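Local coordinates for hydrolase, haloacid dehalogenase-like family (Pseudomonas syringae pv. tomato, PDB 3S6J), which probably acts as a sugar phosphatase of the haloacid dehalogenase-like family, here represented by its hydrolase portion with a calcium ion bound, at residues 167-172 with 183-188. Sequence-based numbering, arbitrary orientation.
Sequences CLVIGD and CKATGV. With CA (calcium ion), chain M.
Val169 grips the neighbouring strand with both its backbone groups: its N donates to Thr186 O (2.8 Å), and its O accepts from Val188 N (2.9 Å). Gly171 N then closes on Val188 O at 3.1 Å, carrying the pairing to the end of the strand nearer the metal. This is the parallel pattern, Val169 bonding to the residues before and after Gly187; the short strand segments 167-171 and 186-188 run with 28° between their directions, and Leu168, Val169 and Ile170 pair with Thr186, Gly187 and Val188. The alternate residues Leu168 and Ile170 turn their amides and carbonyls to strand 8-11, so 167-171 is bonded along both edges. Helix 174-182 links the two strands in a beta-alpha-beta unit of the Rossmann-like HAD core. It ends in a Schellman motif, in which Lys184 takes a positive phi before the chain turns into Ala185 and the next strand.

On one face of the sheet, Leu168 reaches across to Val188. With CG anti to the backbone N (chi1 -155°), its CD2 lies against Val188 CG2, a tight 3.4 Å, and beside Thr186 O; the two apolar side chains meet at a slant. Val169 points to the other face, where CG2 rests on the methyl of Ala185 (4.0 Å). Phe153 of helix 151-160 also touches Val169 there.

Just past the strand end, Asp172 turns away from 183-188 and binds the calcium ion through OD1 (2.4 Å). Its other oxygen, OD2, accepts a hydrogen bond from a metal-bound water, so the carboxylate is held at both oxygens. Asp12 OD2 and Asp14 O complete the protein ligands, consistent with the HAD-type DxDx(T/V) motif following strand 8-11.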
loop_
_atom_site.group_PDB
_atom_site.type_symbol
_atom_site.label_atom_id
_atom_site.label_comp_id
_atom_site.label_asym_id
_atom_site.label_seq_id
_atom_site.Cartn_x
_atom_site.Cartn_y
_atom_site.Cartn_z
ATOM N N CYS E 167 -24.247 0.304 -16.315
ATOM C CA CYS E 167 -22.952 0.907 -16.023
ATOM C C CYS E 167 -21.902 -0.072 -15.497
ATOM O O CYS E 167 -22.213 -1.022 -14.767
ATOM C CB CYS E 167 -23.114 2.064 -15.039
ATOM S SG CYS E 167 -23.768 3.582 -15.767
ATOM N N LEU E 168 -20.657 0.185 -15.871
ATOM C CA LEU E 168 -19.526 -0.524 -15.308
ATOM C C LEU E 168 -18.731 0.430 -14.427
ATOM O O LEU E 168 -18.222 1.453 -14.895
ATOM C CB LEU E 168 -18.631 -1.035 -16.424
ATOM C CG LEU E 168 -17.731 -2.244 -16.181
ATOM C CD1 LEU E 168 -16.590 -2.180 -17.185
ATOM C CD2 LEU E 168 -17.190 -2.276 -14.773
ATOM N N VAL E 169 -18.635 0.104 -13.147
ATOM C CA VAL E 169 -17.809 0.891 -12.246
ATOM C C VAL E 169 -16.385 0.374 -12.272
ATOM O O VAL E 169 -16.146 -0.836 -12.133
ATOM C CB VAL E 169 -18.369 0.893 -10.803
ATOM C CG1 VAL E 169 -17.380 1.533 -9.839
ATOM C CG2 VAL E 169 -19.691 1.629 -10.765
ATOM N N ILE E 170 -15.436 1.287 -12.474
ATOM C CA ILE E 170 -14.027 0.923 -12.446
ATOM C C ILE E 170 -13.316 1.656 -11.321
ATOM O O ILE E 170 -13.353 2.879 -11.258
ATOM C CB ILE E 170 -13.337 1.192 -13.795
ATOM C CG1 ILE E 170 -14.089 0.450 -14.909
ATOM C CG2 ILE E 170 -11.875 0.772 -13.729
ATOM C CD1 ILE E 170 -13.355 0.358 -16.189
ATOM N N GLY E 171 -12.683 0.904 -10.426
ATOM C CA GLY E 171 -12.141 1.476 -9.200
ATOM C C GLY E 171 -10.963 0.680 -8.681
ATOM O O GLY E 171 -10.683 -0.425 -9.173
ATOM N N ASP E 172 -10.246 1.235 -7.712
ATOM C CA ASP E 172 -9.066 0.556 -7.197
ATOM C C ASP E 172 -9.241 0.237 -5.731
ATOM O O ASP E 172 -8.348 -0.341 -5.118
ATOM C CB ASP E 172 -7.826 1.441 -7.332
ATOM C CG ASP E 172 -7.891 2.651 -6.429
ATOM O OD1 ASP E 172 -8.886 3.376 -6.524
ATOM O OD2 ASP E 172 -6.978 2.876 -5.614
ATOM N N CYS E 183 -25.440 0.082 -5.346
ATOM C CA CYS E 183 -26.405 0.520 -6.354
ATOM C C CYS E 183 -26.582 -0.527 -7.440
ATOM O O CYS E 183 -27.131 -0.242 -8.500
ATOM C CB CYS E 183 -26.031 1.883 -6.951
ATOM S SG CYS E 183 -24.382 1.961 -7.683
ATOM N N LYS E 184 -26.106 -1.736 -7.162
ATOM C CA LYS E 184 -26.278 -2.878 -8.050
ATOM C C LYS E 184 -25.621 -2.701 -9.427
ATOM O O LYS E 184 -26.131 -3.201 -10.424
ATOM C CB LYS E 184 -27.776 -3.207 -8.213
ATOM C CG LYS E 184 -28.567 -3.326 -6.871
ATOM C CD LYS E 184 -27.785 -4.108 -5.824
ATOM C CE LYS E 184 -28.671 -4.750 -4.755
ATOM N NZ LYS E 184 -29.808 -3.901 -4.405
ATOM N N ALA E 185 -24.511 -1.973 -9.489
ATOM C CA ALA E 185 -23.753 -1.860 -10.735
ATOM C C ALA E 185 -22.722 -2.993 -10.802
ATOM O O ALA E 185 -22.539 -3.752 -9.850
ATOM C CB ALA E 185 -23.068 -0.501 -10.829
ATOM N N THR E 186 -22.038 -3.112 -11.923
ATOM C CA THR E 186 -21.017 -4.139 -12.037
ATOM C C THR E 186 -19.686 -3.511 -11.725
ATOM O O THR E 186 -19.309 -2.528 -12.343
ATOM C CB THR E 186 -20.984 -4.730 -13.436
ATOM O OG1 THR E 186 -22.284 -5.232 -13.752
ATOM C CG2 THR E 186 -19.941 -5.852 -13.523
ATOM N N GLY E 187 -18.992 -4.072 -10.743
ATOM C CA GLY E 187 -17.745 -3.509 -10.273
ATOM C C GLY E 187 -16.548 -4.277 -10.783
ATOM O O GLY E 187 -16.535 -5.514 -10.806
ATOM N N VAL E 188 -15.541 -3.527 -11.205
ATOM C CA VAL E 188 -14.289 -4.080 -11.708
ATOM C C VAL E 188 -13.152 -3.368 -10.983
ATOM O O VAL E 188 -13.137 -2.129 -10.905
ATOM C CB VAL E 188 -14.164 -3.877 -13.228
ATOM C CG1 VAL E 188 -12.732 -4.093 -13.690
ATOM C CG2 VAL E 188 -15.114 -4.821 -13.958
HETATM CA CA CA M . -9.311 5.532 -5.547
HETATM O O HOH W 1 -7.886 4.590 -3.494
HETATM O O HOH W 2 -9.417 7.563 -4.009
HETATM O O HOH W 3 -11.397 4.888 -4.495
#